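Side-chain contacts in erythrocyte binding antigen 140 (Plasmodium falciparum, PDB 4GF2), which probably binds a receptor on the surface of the host red blood cell through its two Duffy-binding-like domains during parasite invasion: residues A[330-333]-A[338-341]; A[343-348]-A[408-413]. The protein carries 3 engineered substitutions. One frame throughout, in Å; residues are numbered along the deposited sequence.

Contact 1 (A[330-333]-A[338-341]); sequences GTFT and GTCE
F332 sets the outer rim of its ring against T339 and E341, where a loop of a Duffy-binding-like domain folds back on itself. The loop runs between helices 308-314 and 343-346, and the disulfide C328-C340 closes off its second half. CE1 of F332 lies 3.6 Å from the carbonyl O of T339, which sits at the ring edge and in its plane. The same ring atom is 3.8 Å from CG2 of T339. This methyl stands anti to the backbone N of its residue (chi1 -64° places OG1 beside that N instead), and OG1 is left to hydrogen-bond the backbone O of F336. Farther round the ring, CZ of F332 is 4.1 Å from CB of E341. The carboxylate plane of E341 is nearly perpendicular to the ring, at 85°, and its OE1 lies 3.9 Å from CE2 of F332; OE1 also takes a weak hydrogen bond from N327 ND2. F332 brings its ring here with CG set between its own backbone N and carbonyl carbon, chi1 62°. Across the loop the contact is van der Waals, with a carbonyl and a carboxylate oxygen among the atoms around the ring, and I412 adds to the packing on both F332 and E341. The segment bearing the ring is itself a type I turn, with T331 and F332 at its corners and T333 N bonded to G330 O. A second bond reinforces that closure: T333 OG1 reaches the same G330 O at 2.7 Å.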
ATOM      1  N   GLY A 330      29.462  -1.879  21.065  1.00 51.41           N
ATOM      2  CA  GLY A 330      28.028  -1.948  21.292  1.00 49.07           C
ATOM      3  C   GLY A 330      27.621  -3.284  21.889  1.00 47.20           C
ATOM      4  O   GLY A 330      28.465  -4.148  22.118  1.00 46.29           O
ATOM      5  N   THR A 331      26.327  -3.456  22.146  1.00 46.27           N
ATOM      6  CA  THR A 331      25.816  -4.713  22.689  1.00 45.89           C
ATOM      7  C   THR A 331      25.982  -5.844  21.679  1.00 43.57           C
ATOM      8  O   THR A 331      26.049  -7.014  22.048  1.00 44.37           O
ATOM      9  CB  THR A 331      24.328  -4.600  23.077  1.00 45.69           C
ATOM     10  OG1 THR A 331      23.599  -3.997  22.003  1.00 41.22           O
ATOM     11  CG2 THR A 331      24.161  -3.750  24.330  1.00 49.09           C
ATOM     12  N   PHE A 332      26.052  -5.481  20.401  1.00 41.95           N
ATOM     13  CA  PHE A 332      26.240  -6.448  19.326  1.00 42.73           C
ATOM     14  C   PHE A 332      27.587  -7.157  19.422  1.00 45.86           C
ATOM     15  O   PHE A 332      27.784  -8.202  18.805  1.00 48.78           O
ATOM     16  CB  PHE A 332      26.125  -5.759  17.967  1.00 41.35           C
ATOM     17  CG  PHE A 332      27.165  -4.702  17.735  1.00 42.34           C
ATOM     18  CD1 PHE A 332      28.410  -5.038  17.234  1.00 43.62           C
ATOM     19  CD2 PHE A 332      26.898  -3.373  18.019  1.00 42.71           C
ATOM     20  CE1 PHE A 332      29.369  -4.073  17.020  1.00 44.71           C
ATOM     21  CE2 PHE A 332      27.856  -2.400  17.809  1.00 43.89           C
ATOM     22  CZ  PHE A 332      29.092  -2.752  17.306  1.00 44.62           C
ATOM     23  N   THR A 333      28.514  -6.597  20.193  1.00 46.74           N
ATOM     24  CA  THR A 333      29.812  -7.233  20.384  1.00 49.54           C
ATOM     25  C   THR A 333      29.706  -8.451  21.301  1.00 51.91           C
ATOM     26  O   THR A 333      30.661  -9.217  21.438  1.00 53.57           O
ATOM     27  CB  THR A 333      30.858  -6.254  20.960  1.00 52.74           C
ATOM     28  OG1 THR A 333      30.508  -5.897  22.304  1.00 55.93           O
ATOM     29  CG2 THR A 333      30.955  -5.002  20.098  1.00 51.76           C
ATOM     30  N   GLY A 338      34.486  -8.345  17.809  1.00 54.52           N
ATOM     31  CA  GLY A 338      35.429  -7.997  16.760  1.00 55.16           C
ATOM     32  C   GLY A 338      34.830  -7.108  15.681  1.00 53.26           C
ATOM     33  O   GLY A 338      35.544  -6.598  14.817  1.00 55.42           O
ATOM     34  N   THR A 339      33.516  -6.922  15.732  1.00 50.01           N
ATOM     35  CA  THR A 339      32.809  -6.116  14.747  1.00 49.02           C
ATOM     36  C   THR A 339      32.943  -4.623  15.043  1.00 48.10           C
ATOM     37  O   THR A 339      32.882  -4.199  16.195  1.00 47.33           O
ATOM     38  CB  THR A 339      31.308  -6.480  14.719  1.00 49.50           C
ATOM     39  OG1 THR A 339      31.147  -7.841  14.296  1.00 53.04           O
ATOM     40  CG2 THR A 339      30.546  -5.563  13.770  1.00 47.47           C
ATOM     41  N   CYS A 340      33.125  -3.829  13.995  1.00 48.00           N
ATOM     42  CA  CYS A 340      33.164  -2.378  14.136  1.00 47.52           C
ATOM     43  C   CYS A 340      32.101  -1.740  13.247  1.00 45.37           C
ATOM     44  O   CYS A 340      32.149  -1.843  12.022  1.00 45.83           O
ATOM     45  CB  CYS A 340      34.557  -1.842  13.793  1.00 48.94           C
ATOM     46  SG  CYS A 340      35.812  -2.235  15.036  1.00 65.52           S
ATOM     47  N   GLU A 341      31.136  -1.085  13.879  1.00 43.29           N
ATOM     48  CA  GLU A 341      30.039  -0.455  13.160  1.00 42.94           C
ATOM     49  C   GLU A 341      30.541   0.781  12.422  1.00 41.84           C
ATOM     50  O   GLU A 341      31.214   1.621  13.009  1.00 41.24           O
ATOM     51  CB  GLU A 341      28.932  -0.073  14.143  1.00 45.84           C
ATOM     52  CG  GLU A 341      27.654   0.432  13.502  1.00 46.68           C
ATOM     53  CD  GLU A 341      26.599   0.791  14.532  1.00 46.11           C
ATOM     54  OE1 GLU A 341      26.920   0.781  15.742  1.00 45.92           O
ATOM     55  OE2 GLU A 341      25.451   1.082  14.136  1.00 45.51           O
TER

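Contact 2 (A[343-348]-A[408-413]); sequences PRRQTL and GSDIIK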
ATOM      1  N   PRO A 343      30.440   4.484  10.863  1.00 44.32           N
ATOM      2  CA  PRO A 343      29.702   5.714  11.168  1.00 44.59           C
ATOM      3  C   PRO A 343      28.461   5.867  10.294  1.00 46.07           C
ATOM      4  O   PRO A 343      27.417   6.317  10.761  1.00 47.98           O
ATOM      5  CB  PRO A 343      30.719   6.808  10.853  1.00 45.27           C
ATOM      6  CG  PRO A 343      32.043   6.168  11.130  1.00 46.57           C
ATOM      7  CD  PRO A 343      31.891   4.720  10.749  1.00 45.35           C
ATOM      8  N   ARG A 344      28.590   5.489   9.029  1.00 45.67           N
ATOM      9  CA  ARG A 344      27.484   5.536   8.086  1.00 44.44           C
ATOM     10  C   ARG A 344      26.307   4.695   8.585  1.00 42.92           C
ATOM     11  O   ARG A 344      25.153   5.089   8.445  1.00 43.36           O
ATOM     12  CB  ARG A 344      27.960   5.039   6.717  1.00 43.94           C
ATOM     13  CG  ARG A 344      26.894   5.014   5.633  1.00 41.50           C
ATOM     14  CD  ARG A 344      27.340   4.156   4.456  1.00 41.22           C
ATOM     15  NE  ARG A 344      27.833   2.857   4.904  1.00 40.58           N
ATOM     16  CZ  ARG A 344      27.062   1.872   5.355  1.00 40.18           C
ATOM     17  NH1 ARG A 344      25.741   2.021   5.419  1.00 39.51           N
ATOM     18  NH2 ARG A 344      27.613   0.734   5.748  1.00 41.61           N
ATOM     19  N   ARG A 345      26.600   3.541   9.176  1.00 40.92           N
ATOM     20  CA  ARG A 345      25.555   2.659   9.693  1.00 37.54           C
ATOM     21  C   ARG A 345      24.934   3.227  10.966  1.00 38.42           C
ATOM     22  O   ARG A 345      23.739   3.058  11.216  1.00 39.21           O
ATOM     23  CB  ARG A 345      26.123   1.264   9.959  1.00 35.82           C
ATOM     24  CG  ARG A 345      25.181   0.326  10.713  1.00 35.80           C
ATOM     25  CD  ARG A 345      23.912   0.035   9.929  1.00 36.69           C
ATOM     26  NE  ARG A 345      22.993  -0.818  10.683  1.00 37.38           N
ATOM     27  CZ  ARG A 345      22.088  -0.376  11.550  1.00 38.07           C
ATOM     28  NH1 ARG A 345      21.959   0.921  11.794  1.00 37.72           N
ATOM     29  NH2 ARG A 345      21.303  -1.235  12.180  1.00 38.69           N
ATOM     30  N   GLN A 346      25.754   3.898  11.766  1.00 39.41           N
ATOM     31  CA  GLN A 346      25.305   4.501  13.014  1.00 40.20           C
ATOM     32  C   GLN A 346      24.335   5.647  12.764  1.00 41.38           C
ATOM     33  O   GLN A 346      23.536   5.989  13.631  1.00 43.84           O
ATOM     34  CB  GLN A 346      26.504   5.033  13.805  1.00 41.21           C
ATOM     35  CG  GLN A 346      27.511   3.973  14.208  1.00 40.88           C
ATOM     36  CD  GLN A 346      28.744   4.564  14.866  1.00 43.37           C
ATOM     37  OE1 GLN A 346      28.656   5.520  15.635  1.00 44.13           O
ATOM     38  NE2 GLN A 346      29.903   3.995  14.563  1.00 44.84           N
ATOM     39  N   THR A 347      24.422   6.248  11.581  1.00 40.39           N
ATOM     40  CA  THR A 347      23.614   7.419  11.255  1.00 41.31           C
ATOM     41  C   THR A 347      22.646   7.148  10.100  1.00 43.18           C
ATOM     42  O   THR A 347      22.107   8.078   9.508  1.00 46.58           O
ATOM     43  CB  THR A 347      24.505   8.615  10.886  1.00 42.63           C
ATOM     44  OG1 THR A 347      25.189   8.347   9.655  1.00 45.89           O
ATOM     45  CG2 THR A 347      25.526   8.880  11.986  1.00 41.51           C
ATOM     46  N   LEU A 348      22.431   5.874   9.793  1.00 41.83           N
ATOM     47  CA  LEU A 348      21.520   5.468   8.723  1.00 42.18           C
ATOM     48  C   LEU A 348      20.089   5.950   8.974  1.00 39.93           C
ATOM     49  O   LEU A 348      19.560   5.814  10.075  1.00 39.25           O
ATOM     50  CB  LEU A 348      21.534   3.943   8.597  1.00 44.59           C
ATOM     51  CG  LEU A 348      20.596   3.296   7.579  1.00 44.93           C
ATOM     52  CD1 LEU A 348      21.030   3.608   6.164  1.00 46.08           C
ATOM     53  CD2 LEU A 348      20.541   1.796   7.805  1.00 44.12           C
ATOM     54  N   GLY A 408      16.862  -9.274   8.704  1.00 39.22           N
ATOM     55  CA  GLY A 408      17.078  -9.615  10.098  1.00 38.66           C
ATOM     56  C   GLY A 408      18.469 -10.163  10.359  1.00 41.41           C
ATOM     57  O   GLY A 408      18.719 -10.766  11.398  1.00 42.26           O
ATOM     58  N   SER A 409      19.381  -9.955   9.417  1.00 42.40           N
ATOM     59  CA  SER A 409      20.744 -10.450   9.561  1.00 43.96           C
ATOM     60  C   SER A 409      21.684  -9.335  10.007  1.00 42.63           C
ATOM     61  O   SER A 409      22.851  -9.587  10.304  1.00 42.84           O
ATOM     62  CB  SER A 409      21.239 -11.046   8.245  1.00 48.34           C
ATOM     63  OG  SER A 409      21.225 -10.071   7.220  1.00 47.92           O
ATOM     64  N   ASP A 410      21.172  -8.107  10.050  1.00 42.25           N
ATOM     65  CA  ASP A 410      21.960  -6.962  10.502  1.00 42.55           C
ATOM     66  C   ASP A 410      22.578  -7.225  11.870  1.00 42.43           C
ATOM     67  O   ASP A 410      21.912  -7.711  12.781  1.00 42.51           O
ATOM     68  CB  ASP A 410      21.098  -5.701  10.561  1.00 41.55           C
ATOM     69  CG  ASP A 410      21.830  -4.526  11.182  1.00 42.34           C
ATOM     70  OD1 ASP A 410      22.772  -4.008  10.544  1.00 44.16           O
ATOM     71  OD2 ASP A 410      21.465  -4.118  12.308  1.00 41.79           O
ATOM     72  N   ILE A 411      23.855  -6.886  12.007  1.00 42.72           N
ATOM     73  CA  ILE A 411      24.606  -7.184  13.219  1.00 43.54           C
ATOM     74  C   ILE A 411      24.225  -6.293  14.406  1.00 42.59           C
ATOM     75  O   ILE A 411      24.288  -6.729  15.557  1.00 44.87           O
ATOM     76  CB  ILE A 411      26.122  -7.045  12.965  1.00 45.16           C
ATOM     77  CG1 ILE A 411      26.601  -8.156  12.031  1.00 45.94           C
ATOM     78  CG2 ILE A 411      26.898  -7.098  14.277  1.00 47.45           C
ATOM     79  CD1 ILE A 411      28.051  -8.030  11.618  1.00 47.35           C
ATOM     80  N   ILE A 412      23.834  -5.054  14.128  1.00 39.67           N
ATOM     81  CA  ILE A 412      23.646  -4.063  15.188  1.00 39.63           C
ATOM     82  C   ILE A 412      22.381  -4.299  16.011  1.00 40.57           C
ATOM     83  O   ILE A 412      22.428  -4.280  17.239  1.00 41.80           O
ATOM     84  CB  ILE A 412      23.602  -2.627  14.631  1.00 37.39           C
ATOM     85  CG1 ILE A 412      24.827  -2.348  13.760  1.00 35.93           C
ATOM     86  CG2 ILE A 412      23.533  -1.624  15.772  1.00 39.38           C
ATOM     87  CD1 ILE A 412      26.155  -2.528  14.472  1.00 36.06           C
ATOM     88  N   LYS A 413      21.254  -4.504  15.337  1.00 40.57           N
ATOM     89  CA  LYS A 413      19.985  -4.714  16.024  1.00 41.82           C
ATOM     90  C   LYS A 413      19.709  -3.547  16.963  1.00 42.59           C
ATOM     91  O   LYS A 413      19.387  -3.741  18.139  1.00 44.95           O
ATOM     92  CB  LYS A 413      20.013  -6.018  16.823  1.00 45.38           C
ATOM     93  CG  LYS A 413      20.273  -7.262  15.992  1.00 47.90           C
ATOM     94  CD  LYS A 413      19.196  -7.467  14.945  1.00 49.06           C
ATOM     95  CE  LYS A 413      19.243  -8.877  14.374  1.00 52.81           C
ATOM     96  NZ  LYS A 413      18.195  -9.089  13.346  1.00 52.98           N
TER
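R345 and D410 meet from opposite directions and pair side-on. NE of R345 bonds OD1 of D410 at 3.2 Å, and NH2 of R345 bonds OD2 of D410 at 2.9 Å, making a two-pronged salt bridge. Both oxygens lie close to the guanidinium plane, but the carboxylate is turned 37° from it; OD1 is met on its syn side by a donor tilted 34° out of the carboxylate plane, and OD2 from above that plane. R345 leaves its helix with CG anti to the backbone N (chi1 171°), then bends at chi2 to carry the charged end alongside I412. There CG1 of I412 lies 3.6 Å above one guanidinium face, offset toward the rim, while CB of I412 is 3.6 Å from R345 NH2. With D414 as a second salt-bridge partner of NH2, the rotation of the buried guanidinium is probably well fixed. D410 is gripped too: Q478 NE2 bonds OD1, and K413 N reaches D410 OD2 at 3.1 Å, nearly end-on. That bond to the backbone N three residues on makes an Asx motif, here within the link between helices 388-407 and 415-427 of a helical Duffy-binding-like domain.

How the contacts relate
Both contacts are buried and belong to the same Duffy-binding-like domain, with centres about 10 Å apart, but contact 1 lies farther from the centre of the chain, about 35 Å against about 26 Å. Contact 1 closes a local, disulfide-tied loop by van der Waals packing of an aromatic rim, without a polar bond between its segments; contact 2 joins a short helix to an interhelical loop 60 residues away through paired charges. I412 bridges them, its CD1 lying 3.7 Å from F332 CD2 while the same residue also takes part in contact 2. The segments also follow each other along the chain, and a probable hydrogen bond from Q346 NE2 to E341 O (3.1 Å) links the loop of contact 1 to the helix of contact 2.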